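Local coordinates for carbon monoxide dehydrogenase (Thermococcus sp. AM4, PDB 6T7J), which probably catalyses the reversible oxidation of carbon monoxide to carbon dioxide, with electrons passing to ferredoxin by way of its iron-sulfur clusters, at residues A252-L257 against P317-F322; V262-H267 against V298-M303; K471-V476 against A500-K505; V446-C451 against A549-E554. One frame throughout, in Å; residues are numbered along the deposited sequence.

Interaction 1 (A252-L257 against P317-F322); sequences ANLGVL and PIAGSF. With MSK (Broken Fe4S4 cluster), chain F.
V256 projects from the short 3-10 turn 254-256 against the P317 ring and against CA and CB of A319. Starting at its base, CB of V256 lies 3.8 Å from CB of P317. CG1 continues onto the same proline carbon, while CG2 diverges to the other residue, 3.9 Å from CA of A319 and 4.0 Å from its CB. With CG1 of V256 anti to the carbonyl carbon (chi1 -60°), the two methyls are split between the two partners. The A319 methyl is touched a second time by L254, whose CD2 comes within 3.8 Å of CB of A319; CG of L254 also lies close to the carbonyl oxygen of A319.

Residues 318-320 form a short, weakly bonded strand, the outermost on one side of this chain's six-stranded parallel sheet, which has the 3-2-1-4-5-6 order of a Rossmann-like fold. The loop 252-257 covers this edge, and V301 of the neighbouring strand 297-303 packs against V256, P317 and A319 alike.

At the start of the loop, CA of A252 makes a C-H...O contact of 3.2 Å with O of I318. Within the turn, OD1 of N253 accepts the N-H of L254 at 2.6 Å, a bent approach (C=O...donor angle 101°), and its ND2 bonds to O of K18. Beyond the strand, CB of F322 sits 3.6 Å from sulfur S4 of the broken Fe4S4 cluster; M60 of the second subunit packs on that phenylalanine.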
loop_
_atom_site.group_PDB
_atom_site.type_symbol
_atom_site.label_atom_id
_atom_site.label_comp_id
_atom_site.label_asym_id
_atom_site.label_seq_id
_atom_site.Cartn_x
_atom_site.Cartn_y
_atom_site.Cartn_z
ATOM N N ALA A 252 7.008 34.127 -12.657
ATOM C CA ALA A 252 6.356 33.392 -11.587
ATOM C C ALA A 252 5.209 34.218 -11.028
ATOM O O ALA A 252 5.167 35.446 -11.176
ATOM C CB ALA A 252 7.341 33.032 -10.464
ATOM N N ASN A 253 4.291 33.503 -10.367
ATOM C CA ASN A 253 3.052 33.989 -9.761
ATOM C C ASN A 253 1.959 34.179 -10.806
ATOM O O ASN A 253 2.213 34.086 -12.011
ATOM C CB ASN A 253 3.265 35.283 -8.971
ATOM C CG ASN A 253 2.292 35.420 -7.818
ATOM O OD1 ASN A 253 1.269 34.736 -7.773
ATOM N ND2 ASN A 253 2.603 36.305 -6.877
ATOM N N LEU A 254 0.735 34.439 -10.344
ATOM C CA LEU A 254 -0.446 34.417 -11.198
ATOM C C LEU A 254 -0.512 35.579 -12.180
ATOM O O LEU A 254 -1.435 35.612 -13.001
ATOM C CB LEU A 254 -1.705 34.391 -10.331
ATOM C CG LEU A 254 -1.985 33.027 -9.697
ATOM C CD1 LEU A 254 -3.128 33.110 -8.707
ATOM C CD2 LEU A 254 -2.279 31.991 -10.772
ATOM N N GLY A 255 0.428 36.523 -12.127
ATOM C CA GLY A 255 0.476 37.575 -13.127
ATOM C C GLY A 255 0.879 37.106 -14.509
ATOM O O GLY A 255 0.853 37.907 -15.450
ATOM N N VAL A 256 1.251 35.831 -14.652
ATOM C CA VAL A 256 1.634 35.289 -15.954
ATOM C C VAL A 256 0.436 34.909 -16.807
ATOM O O VAL A 256 0.606 34.599 -17.992
ATOM C CB VAL A 256 2.557 34.070 -15.768
ATOM C CG1 VAL A 256 3.807 34.475 -15.013
ATOM C CG2 VAL A 256 1.828 32.957 -15.033
ATOM N N LEU A 257 -0.769 34.916 -16.243
ATOM C CA LEU A 257 -1.972 34.684 -17.028
ATOM C C LEU A 257 -2.381 35.968 -17.736
ATOM O O LEU A 257 -2.382 37.050 -17.140
ATOM C CB LEU A 257 -3.106 34.180 -16.137
ATOM C CG LEU A 257 -2.866 32.831 -15.454
ATOM C CD1 LEU A 257 -3.643 32.745 -14.152
ATOM C CD2 LEU A 257 -3.235 31.679 -16.377
ATOM N N PRO A 317 6.317 29.901 -17.919
ATOM C CA PRO A 317 6.039 30.595 -16.657
ATOM C C PRO A 317 5.214 29.722 -15.724
ATOM O O PRO A 317 4.310 29.002 -16.151
ATOM C CB PRO A 317 5.263 31.841 -17.101
ATOM C CG PRO A 317 4.675 31.473 -18.423
ATOM C CD PRO A 317 5.679 30.563 -19.071
ATOM N N ILE A 318 5.543 29.780 -14.438
ATOM C CA ILE A 318 4.844 29.010 -13.418
ATOM C C ILE A 318 3.866 29.938 -12.707
ATOM O O ILE A 318 4.229 31.044 -12.289
ATOM C CB ILE A 318 5.836 28.337 -12.445
ATOM C CG1 ILE A 318 5.148 27.230 -11.648
ATOM C CG2 ILE A 318 6.536 29.344 -11.533
ATOM C CD1 ILE A 318 5.977 25.969 -11.548
ATOM N N ALA A 319 2.611 29.505 -12.607
ATOM C CA ALA A 319 1.543 30.376 -12.135
ATOM C C ALA A 319 1.340 30.320 -10.626
ATOM O O ALA A 319 0.852 31.293 -10.042
ATOM C CB ALA A 319 0.229 30.026 -12.839
ATOM N N GLY A 320 1.689 29.213 -9.984
ATOM C CA GLY A 320 1.499 29.109 -8.552
ATOM C C GLY A 320 1.757 27.700 -8.068
ATOM O O GLY A 320 2.026 26.781 -8.849
ATOM N N SER A 321 1.662 27.549 -6.752
ATOM C CA SER A 321 1.946 26.293 -6.083
ATOM C C SER A 321 0.640 25.564 -5.755
ATOM O O SER A 321 -0.428 25.903 -6.279
ATOM C CB SER A 321 2.795 26.564 -4.834
ATOM O OG SER A 321 2.083 27.357 -3.900
ATOM N N PHE A 322 0.725 24.567 -4.873
ATOM C CA PHE A 322 -0.374 23.671 -4.531
ATOM C C PHE A 322 -1.656 24.425 -4.202
ATOM O O PHE A 322 -2.605 24.426 -4.996
ATOM C CB PHE A 322 0.047 22.783 -3.357
ATOM C CG PHE A 322 -1.007 21.814 -2.913
ATOM C CD1 PHE A 322 -1.565 20.915 -3.806
ATOM C CD2 PHE A 322 -1.433 21.795 -1.596
ATOM C CE1 PHE A 322 -2.536 20.022 -3.395
ATOM C CE2 PHE A 322 -2.399 20.903 -1.178
ATOM C CZ PHE A 322 -2.953 20.017 -2.080
HETATM S S1 MSK F . 3.255 19.099 -6.164
HETATM S S3 MSK F . 3.870 16.957 -3.500
HETATM S S4 MSK F . 1.946 19.754 -2.994
HETATM S S5 MSK F . 5.294 19.838 -3.833
HETATM FE FE1 MSK F . 4.889 17.607 -6.627
HETATM FE FE2 MSK F . 3.407 20.591 -4.386
HETATM FE FE3 MSK F . 3.802 18.840 -2.316
HETATM FE FE4 MSK F . 2.209 18.141 -4.391
#

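Interaction 2 (V262-H267 against V298-M303); sequences VNIVVH and VNVVGM
V262-H267 and V298-M303 are adjacent parallel strands inside a six-stranded Rossmann-like sheet, in register from V262 beside V298 to V266 beside G302. Five backbone hydrogen bonds join them, from N299 N to V262 O (2.8 Å) through to M303 N to V266 O (2.9 Å).

Packing is tight among the branched residues. CD1 of I264 reaches CG1 of V298 at 3.7 Å on one face. On the other, V265 has CG1 anti to its backbone nitrogen (chi1 180°), which sends CG1 to CG of M303 and leaves CG2 at 3.6 Å from CG2 of V301.

The N299 end is more open and polar, N299 itself being partly exposed. Its ND2 gives a 3.2 Å hydrogen bond to OD1 of N263, the amide planes standing 80° apart, and bonds also to O of V256. ND2 of N263 goes to the carbonyls of K258 and A333. A leucine in place of N263 would probably leave those two carbonyls without their shared donor and the N299 amide with V256 O as its remaining partner of the two.

At the far end the packing loosens: SD of M303 stands above the H267 ring, 5.5 Å from its centroid and 13° off the normal.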
loop_
_atom_site.group_PDB
_atom_site.type_symbol
_atom_site.label_atom_id
_atom_site.label_comp_id
_atom_site.label_asym_id
_atom_site.label_seq_id
_atom_site.Cartn_x
_atom_site.Cartn_y
_atom_site.Cartn_z
ATOM N N VAL A 262 -5.435 33.117 -24.929
ATOM C CA VAL A 262 -5.911 31.865 -24.358
ATOM C C VAL A 262 -4.951 31.454 -23.256
ATOM O O VAL A 262 -3.732 31.512 -23.430
ATOM C CB VAL A 262 -6.011 30.784 -25.444
ATOM C CG1 VAL A 262 -6.483 29.462 -24.844
ATOM C CG2 VAL A 262 -6.928 31.235 -26.569
ATOM N N ASN A 263 -5.487 31.074 -22.102
ATOM C CA ASN A 263 -4.662 30.656 -20.975
ATOM C C ASN A 263 -4.858 29.164 -20.751
ATOM O O ASN A 263 -5.981 28.715 -20.493
ATOM C CB ASN A 263 -5.010 31.440 -19.710
ATOM C CG ASN A 263 -4.531 32.879 -19.763
ATOM O OD1 ASN A 263 -3.381 33.151 -20.109
ATOM N ND2 ASN A 263 -5.413 33.808 -19.415
ATOM N N ILE A 264 -3.775 28.401 -20.852
ATOM C CA ILE A 264 -3.814 26.957 -20.642
ATOM C C ILE A 264 -2.886 26.622 -19.486
ATOM O O ILE A 264 -1.683 26.909 -19.549
ATOM C CB ILE A 264 -3.415 26.178 -21.905
ATOM C CG1 ILE A 264 -4.319 26.556 -23.077
ATOM C CG2 ILE A 264 -3.482 24.681 -21.647
ATOM C CD1 ILE A 264 -3.946 25.873 -24.370
ATOM N N VAL A 265 -3.435 26.006 -18.437
ATOM C CA VAL A 265 -2.652 25.605 -17.273
ATOM C C VAL A 265 -2.311 24.129 -17.401
ATOM O O VAL A 265 -3.162 23.319 -17.786
ATOM C CB VAL A 265 -3.418 25.886 -15.964
ATOM C CG1 VAL A 265 -2.595 25.455 -14.756
ATOM C CG2 VAL A 265 -3.790 27.361 -15.869
ATOM N N VAL A 266 -1.060 23.776 -17.107
ATOM C CA VAL A 266 -0.632 22.382 -17.013
ATOM C C VAL A 266 -0.344 22.087 -15.546
ATOM O O VAL A 266 0.538 22.706 -14.939
ATOM C CB VAL A 266 0.590 22.083 -17.899
ATOM C CG1 VAL A 266 0.164 21.922 -19.349
ATOM C CG2 VAL A 266 1.648 23.168 -17.774
ATOM N N HIS A 267 -1.093 21.145 -14.975
ATOM C CA HIS A 267 -1.088 20.885 -13.542
ATOM C C HIS A 267 -0.891 19.393 -13.318
ATOM O O HIS A 267 -1.521 18.575 -13.993
ATOM C CB HIS A 267 -2.403 21.372 -12.919
ATOM C CG HIS A 267 -2.495 21.174 -11.439
ATOM N ND1 HIS A 267 -1.388 21.027 -10.631
ATOM C CD2 HIS A 267 -3.571 21.114 -10.618
ATOM C CE1 HIS A 267 -1.778 20.878 -9.378
ATOM N NE2 HIS A 267 -3.098 20.926 -9.343
ATOM N N VAL A 298 -1.694 32.034 -27.619
ATOM C CA VAL A 298 -1.889 31.030 -26.579
ATOM C C VAL A 298 -0.739 31.120 -25.589
ATOM O O VAL A 298 0.433 31.034 -25.976
ATOM C CB VAL A 298 -1.988 29.604 -27.156
ATOM C CG1 VAL A 298 -2.163 28.594 -26.030
ATOM C CG2 VAL A 298 -3.142 29.509 -28.128
ATOM N N ASN A 299 -1.078 31.287 -24.315
ATOM C CA ASN A 299 -0.133 31.370 -23.212
ATOM C C ASN A 299 -0.335 30.144 -22.329
ATOM O O ASN A 299 -1.419 29.949 -21.763
ATOM C CB ASN A 299 -0.350 32.668 -22.430
ATOM C CG ASN A 299 0.446 32.726 -21.141
ATOM O OD1 ASN A 299 1.652 32.481 -21.126
ATOM N ND2 ASN A 299 -0.228 33.070 -20.048
ATOM N N VAL A 300 0.693 29.306 -22.238
ATOM C CA VAL A 300 0.659 28.117 -21.398
ATOM C C VAL A 300 1.472 28.383 -20.144
ATOM O O VAL A 300 2.648 28.763 -20.219
ATOM C CB VAL A 300 1.190 26.884 -22.143
ATOM C CG1 VAL A 300 0.673 25.609 -21.483
ATOM C CG2 VAL A 300 0.775 26.948 -23.582
ATOM N N VAL A 301 0.842 28.185 -18.993
ATOM C CA VAL A 301 1.477 28.349 -17.698
ATOM C C VAL A 301 1.424 27.010 -16.976
ATOM O O VAL A 301 0.614 26.136 -17.295
ATOM C CB VAL A 301 0.798 29.456 -16.869
ATOM C CG1 VAL A 301 0.749 30.746 -17.670
ATOM C CG2 VAL A 301 -0.603 29.028 -16.470
ATOM N N GLY A 302 2.311 26.852 -15.999
ATOM C CA GLY A 302 2.378 25.610 -15.259
ATOM C C GLY A 302 2.078 25.769 -13.786
ATOM O O GLY A 302 2.234 26.856 -13.225
ATOM N N MET A 303 1.639 24.688 -13.148
ATOM C CA MET A 303 1.415 24.672 -11.713
ATOM C C MET A 303 1.979 23.381 -11.142
ATOM O O MET A 303 1.963 22.336 -11.798
ATOM C CB MET A 303 -0.075 24.795 -11.362
ATOM C CG MET A 303 -0.690 26.141 -11.712
ATOM S SD MET A 303 -2.202 26.474 -10.785
ATOM C CE MET A 303 -1.525 27.295 -9.346
#

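Interaction 3 (K471-V476 against A500-K505); sequences KRDVLV and AGPGLK
A Schellman motif ends helix 460-471, with V474 N bonded to L469 O and D473 N to I470 O; D473 is its C-prime residue, with positive phi, and the carboxylate of that residue takes up the first turn of helix 502-511. The two oxygens are used separately. OD1 of D473 accepts the N-H of L504 at 2.7 Å, approached from above the carboxylate plane (54° out of it). OD2 of D473 receives the N-H of G503 at 3.0 Å on its syn side, 26° out of plane. Two bonds to successive amides should fix the rotation of the buried carboxylate, and its negative charge is probably favoured by the helix N terminus.

G501 occupies the N-cap position but has no side chain; a CB there would fall 2.6 Å from OD1 of D473, a clash. Close approach is therefore bought by glycine. The P502 and D473 side chains cross at about a right angle, CD of P502 3.5 Å from OD2 of D473.

L504 completes the contact. Its CB lies 3.3 Å from OD1 of D473, and with CG anti to the backbone nitrogen (chi1 -167°) the branch reaches back to the strand: CD2 of L504 meets O of V474 at 3.6 Å, and CD1 faces CD1 of L475 at 4.1 Å.

Around this joint, L504 also touches I470 and P515, while V474 turns to Y618 and I621 of helix 610-627 and to V446 of the adjoining strand 444-448.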
loop_
_atom_site.group_PDB
_atom_site.type_symbol
_atom_site.label_atom_id
_atom_site.label_comp_id
_atom_site.label_asym_id
_atom_site.label_seq_id
_atom_site.Cartn_x
_atom_site.Cartn_y
_atom_site.Cartn_z
ATOM N N LYS A 471 20.676 34.792 4.685
ATOM C CA LYS A 471 21.271 35.925 5.384
ATOM C C LYS A 471 22.398 35.498 6.318
ATOM O O LYS A 471 23.242 36.327 6.672
ATOM C CB LYS A 471 20.198 36.699 6.158
ATOM C CG LYS A 471 20.043 36.288 7.614
ATOM C CD LYS A 471 19.348 37.370 8.429
ATOM C CE LYS A 471 17.888 37.515 8.036
ATOM N NZ LYS A 471 17.072 38.113 9.134
ATOM N N ARG A 472 22.435 34.226 6.719
ATOM C CA ARG A 472 23.525 33.681 7.516
ATOM C C ARG A 472 24.565 32.964 6.661
ATOM O O ARG A 472 25.303 32.116 7.176
ATOM C CB ARG A 472 22.980 32.736 8.591
ATOM C CG ARG A 472 21.857 33.327 9.422
ATOM C CD ARG A 472 22.007 32.985 10.900
ATOM N NE ARG A 472 20.746 32.554 11.504
ATOM C CZ ARG A 472 19.732 33.364 11.794
ATOM N NH1 ARG A 472 18.628 32.875 12.343
ATOM N NH2 ARG A 472 19.816 34.663 11.537
ATOM N N ASP A 473 24.623 33.280 5.365
ATOM C CA ASP A 473 25.596 32.701 4.437
ATOM C C ASP A 473 25.430 31.184 4.322
ATOM O O ASP A 473 26.386 30.418 4.464
ATOM C CB ASP A 473 27.028 33.068 4.838
ATOM C CG ASP A 473 27.498 34.360 4.199
ATOM O OD1 ASP A 473 26.933 34.747 3.155
ATOM O OD2 ASP A 473 28.433 34.986 4.742
ATOM N N VAL A 474 24.200 30.752 4.055
ATOM C CA VAL A 474 23.885 29.345 3.826
ATOM C C VAL A 474 23.253 29.226 2.446
ATOM O O VAL A 474 22.181 29.793 2.198
ATOM C CB VAL A 474 22.951 28.778 4.906
ATOM C CG1 VAL A 474 22.728 27.290 4.684
ATOM C CG2 VAL A 474 23.518 29.037 6.293
ATOM N N LEU A 475 23.916 28.494 1.552
ATOM C CA LEU A 475 23.397 28.284 0.207
ATOM C C LEU A 475 22.124 27.450 0.265
ATOM O O LEU A 475 22.128 26.316 0.770
ATOM C CB LEU A 475 24.451 27.609 -0.667
ATOM C CG LEU A 475 24.036 27.214 -2.086
ATOM C CD1 LEU A 475 23.555 28.425 -2.877
ATOM C CD2 LEU A 475 25.189 26.528 -2.800
ATOM N N VAL A 476 21.041 28.013 -0.256
ATOM C CA VAL A 476 19.720 27.406 -0.253
ATOM C C VAL A 476 19.467 26.811 -1.629
ATOM O O VAL A 476 19.505 27.531 -2.637
ATOM C CB VAL A 476 18.643 28.443 0.108
ATOM C CG1 VAL A 476 17.262 27.865 -0.020
ATOM C CG2 VAL A 476 18.855 28.949 1.513
ATOM N N ALA A 500 21.354 38.094 0.641
ATOM C CA ALA A 500 22.315 37.118 1.124
ATOM C C ALA A 500 23.369 37.784 2.003
ATOM O O ALA A 500 23.578 38.999 1.963
ATOM C CB ALA A 500 22.988 36.400 -0.045
ATOM N N GLY A 501 24.041 36.958 2.812
ATOM C CA GLY A 501 25.150 37.418 3.596
ATOM C C GLY A 501 26.358 37.724 2.729
ATOM O O GLY A 501 26.353 37.502 1.512
ATOM N N PRO A 502 27.424 38.222 3.364
ATOM C CA PRO A 502 28.587 38.677 2.577
ATOM C C PRO A 502 29.227 37.583 1.739
ATOM O O PRO A 502 29.475 37.794 0.547
ATOM C CB PRO A 502 29.542 39.214 3.654
ATOM C CG PRO A 502 29.119 38.535 4.915
ATOM C CD PRO A 502 27.635 38.375 4.811
ATOM N N GLY A 503 29.493 36.413 2.321
ATOM C CA GLY A 503 30.160 35.362 1.565
ATOM C C GLY A 503 29.308 34.824 0.431
ATOM O O GLY A 503 29.784 34.651 -0.698
ATOM N N LEU A 504 28.032 34.548 0.717
ATOM C CA LEU A 504 27.130 34.075 -0.326
ATOM C C LEU A 504 26.940 35.133 -1.404
ATOM O O LEU A 504 26.899 34.813 -2.594
ATOM C CB LEU A 504 25.785 33.673 0.280
ATOM C CG LEU A 504 24.835 32.874 -0.618
ATOM C CD1 LEU A 504 25.538 31.664 -1.220
ATOM C CD2 LEU A 504 23.599 32.450 0.159
ATOM N N LYS A 505 26.831 36.403 -1.006
ATOM C CA LYS A 505 26.731 37.488 -1.979
ATOM C C LYS A 505 27.942 37.503 -2.906
ATOM O O LYS A 505 27.805 37.555 -4.136
ATOM C CB LYS A 505 26.589 38.823 -1.244
ATOM C CG LYS A 505 26.429 40.045 -2.128
ATOM C CD LYS A 505 26.072 41.274 -1.301
ATOM C CE LYS A 505 24.964 40.972 -0.300
ATOM N NZ LYS A 505 24.627 42.153 0.545
#

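Interaction 4 (V446-C451 against A549-E554); sequences VGIVGC and AGSAPE. With MSK (Broken Fe4S4 cluster), chain F.
The carbonyl oxygen of G447 is met by two groups of the opposing strand: it accepts the N-H of S551 at 2.8 Å, and CA of G550 adds a C-H...O contact of 3.1 Å. G447 N to A549 O and V449 N to S551 O (2.9 Å) complete the parallel pairing of strands 444-448 and 548-552, neighbours in the second Rossmann-like sheet.

On one face, V446 has CG1 anti to its backbone nitrogen (chi1 172°), 3.5 Å from O of A549, while CG2 lies 3.9 Å from CB of A549. Trimming V446 to a glycine would probably open a gap beside the A549 methyl and take away a surface used by L469, I617 and I621. Farther on, the I448 side chain crosses the P553 ring at about a right angle, CG2 to CG at 3.6 Å.

Past the strand ends, H462 NE2 bonds to O of C451, and the E554 carboxylate takes the backbone N-H groups of N459 and H462. At the backbone angles of G450 (phi 119°, psi -174°) a CB would jam against the preceding carbonyl oxygen, which calls for glycine. SG of C451 binds iron FE3 of the broken cluster at 2.4 Å, so the loop after strand 444-448 carries a cysteine ligand of the cluster, with strand 548-552 hydrogen-bonded alongside.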
loop_
_atom_site.group_PDB
_atom_site.type_symbol
_atom_site.label_atom_id
_atom_site.label_comp_id
_atom_site.label_asym_id
_atom_site.label_seq_id
_atom_site.Cartn_x
_atom_site.Cartn_y
_atom_site.Cartn_z
ATOM N N VAL A 446 21.455 23.906 2.268
ATOM C CA VAL A 446 20.199 23.378 2.785
ATOM C C VAL A 446 19.226 23.193 1.631
ATOM O O VAL A 446 18.995 24.121 0.848
ATOM C CB VAL A 446 19.589 24.283 3.871
ATOM C CG1 VAL A 446 18.189 23.803 4.229
ATOM C CG2 VAL A 446 20.474 24.288 5.104
ATOM N N GLY A 447 18.663 21.991 1.527
ATOM C CA GLY A 447 17.612 21.719 0.569
ATOM C C GLY A 447 16.233 21.891 1.172
ATOM O O GLY A 447 15.891 21.240 2.163
ATOM N N ILE A 448 15.436 22.775 0.585
ATOM C CA ILE A 448 14.071 23.027 1.022
ATOM C C ILE A 448 13.117 22.488 -0.037
ATOM O O ILE A 448 13.253 22.788 -1.233
ATOM C CB ILE A 448 13.828 24.519 1.302
ATOM C CG1 ILE A 448 15.059 25.137 1.971
ATOM C CG2 ILE A 448 12.629 24.683 2.210
ATOM C CD1 ILE A 448 14.902 26.604 2.313
ATOM N N VAL A 449 12.171 21.666 0.403
ATOM C CA VAL A 449 11.254 20.941 -0.460
ATOM C C VAL A 449 9.884 20.943 0.206
ATOM O O VAL A 449 9.714 21.445 1.320
ATOM C CB VAL A 449 11.722 19.493 -0.720
ATOM C CG1 VAL A 449 13.151 19.468 -1.256
ATOM C CG2 VAL A 449 11.620 18.670 0.556
ATOM N N GLY A 450 8.903 20.375 -0.475
ATOM C CA GLY A 450 7.647 20.038 0.161
ATOM C C GLY A 450 6.465 20.766 -0.445
ATOM O O GLY A 450 6.578 21.504 -1.427
ATOM N N CYS A 451 5.318 20.567 0.193
ATOM C CA CYS A 451 4.000 20.931 -0.293
ATOM C C CYS A 451 3.565 22.288 0.264
ATOM O O CYS A 451 4.386 23.070 0.757
ATOM C CB CYS A 451 3.024 19.819 0.099
ATOM S SG CYS A 451 3.729 18.164 -0.007
ATOM N N ALA A 549 21.644 20.497 5.643
ATOM C CA ALA A 549 20.361 20.142 6.227
ATOM C C ALA A 549 19.308 20.126 5.127
ATOM O O ALA A 549 19.532 20.602 4.014
ATOM C CB ALA A 549 19.965 21.110 7.346
ATOM N N GLY A 550 18.153 19.546 5.451
ATOM C CA GLY A 550 17.004 19.605 4.578
ATOM C C GLY A 550 15.790 20.060 5.364
ATOM O O GLY A 550 15.772 20.016 6.591
ATOM N N SER A 551 14.765 20.498 4.637
ATOM C CA SER A 551 13.575 20.987 5.320
ATOM C C SER A 551 12.351 20.864 4.425
ATOM O O SER A 551 12.425 21.110 3.218
ATOM C CB SER A 551 13.748 22.445 5.758
ATOM O OG SER A 551 12.508 23.129 5.705
ATOM N N ALA A 552 11.227 20.493 5.040
ATOM C CA ALA A 552 9.904 20.528 4.417
ATOM C C ALA A 552 9.020 21.414 5.287
ATOM O O ALA A 552 8.348 20.926 6.209
ATOM C CB ALA A 552 9.320 19.125 4.268
ATOM N N PRO A 553 8.989 22.724 5.030
ATOM C CA PRO A 553 8.338 23.637 5.983
ATOM C C PRO A 553 6.823 23.536 6.011
ATOM O O PRO A 553 6.222 23.822 7.053
ATOM C CB PRO A 553 8.794 25.026 5.511
ATOM C CG PRO A 553 9.923 24.782 4.557
ATOM C CD PRO A 553 9.660 23.448 3.940
ATOM N N GLU A 554 6.178 23.164 4.906
ATOM C CA GLU A 554 4.720 23.220 4.812
ATOM C C GLU A 554 4.171 21.965 4.143
ATOM O O GLU A 554 3.192 22.019 3.390
ATOM C CB GLU A 554 4.267 24.471 4.056
ATOM C CG GLU A 554 4.878 25.770 4.569
ATOM C CD GLU A 554 4.624 26.948 3.651
ATOM O OE1 GLU A 554 3.656 26.899 2.863
ATOM O OE2 GLU A 554 5.392 27.929 3.720
HETATM S S1 MSK F . 3.255 19.099 -6.164
HETATM S S3 MSK F . 3.870 16.957 -3.500
HETATM S S4 MSK F . 1.946 19.754 -2.994
HETATM S S5 MSK F . 5.294 19.838 -3.833
HETATM FE FE1 MSK F . 4.889 17.607 -6.627
HETATM FE FE2 MSK F . 3.407 20.591 -4.386
HETATM FE FE3 MSK F . 3.802 18.840 -2.316
HETATM FE FE4 MSK F . 2.209 18.141 -4.391
#

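From the N terminus, the first loop opens at 252-257 and is closed by 317-322 in interaction 1; interaction 2, joining 262-267 to 298-303, is nested within it. The two touch, A319 N lying 2.7 Å from G302 O, because their strands are neighbours in one sheet. After they close, a second loop opens at 446-451 and ends at 549-554 in interaction 4; interaction 3, which sets strand 474-478 and the end of helix 460-471 against the start of helix 502-511, is nested inside it, and L475 O lies 2.9 Å from V446 N in the other sheet. No loops cross. Interactions 1 and 4 do not touch, but both reach the broken cluster, which thus lies between the two sheets.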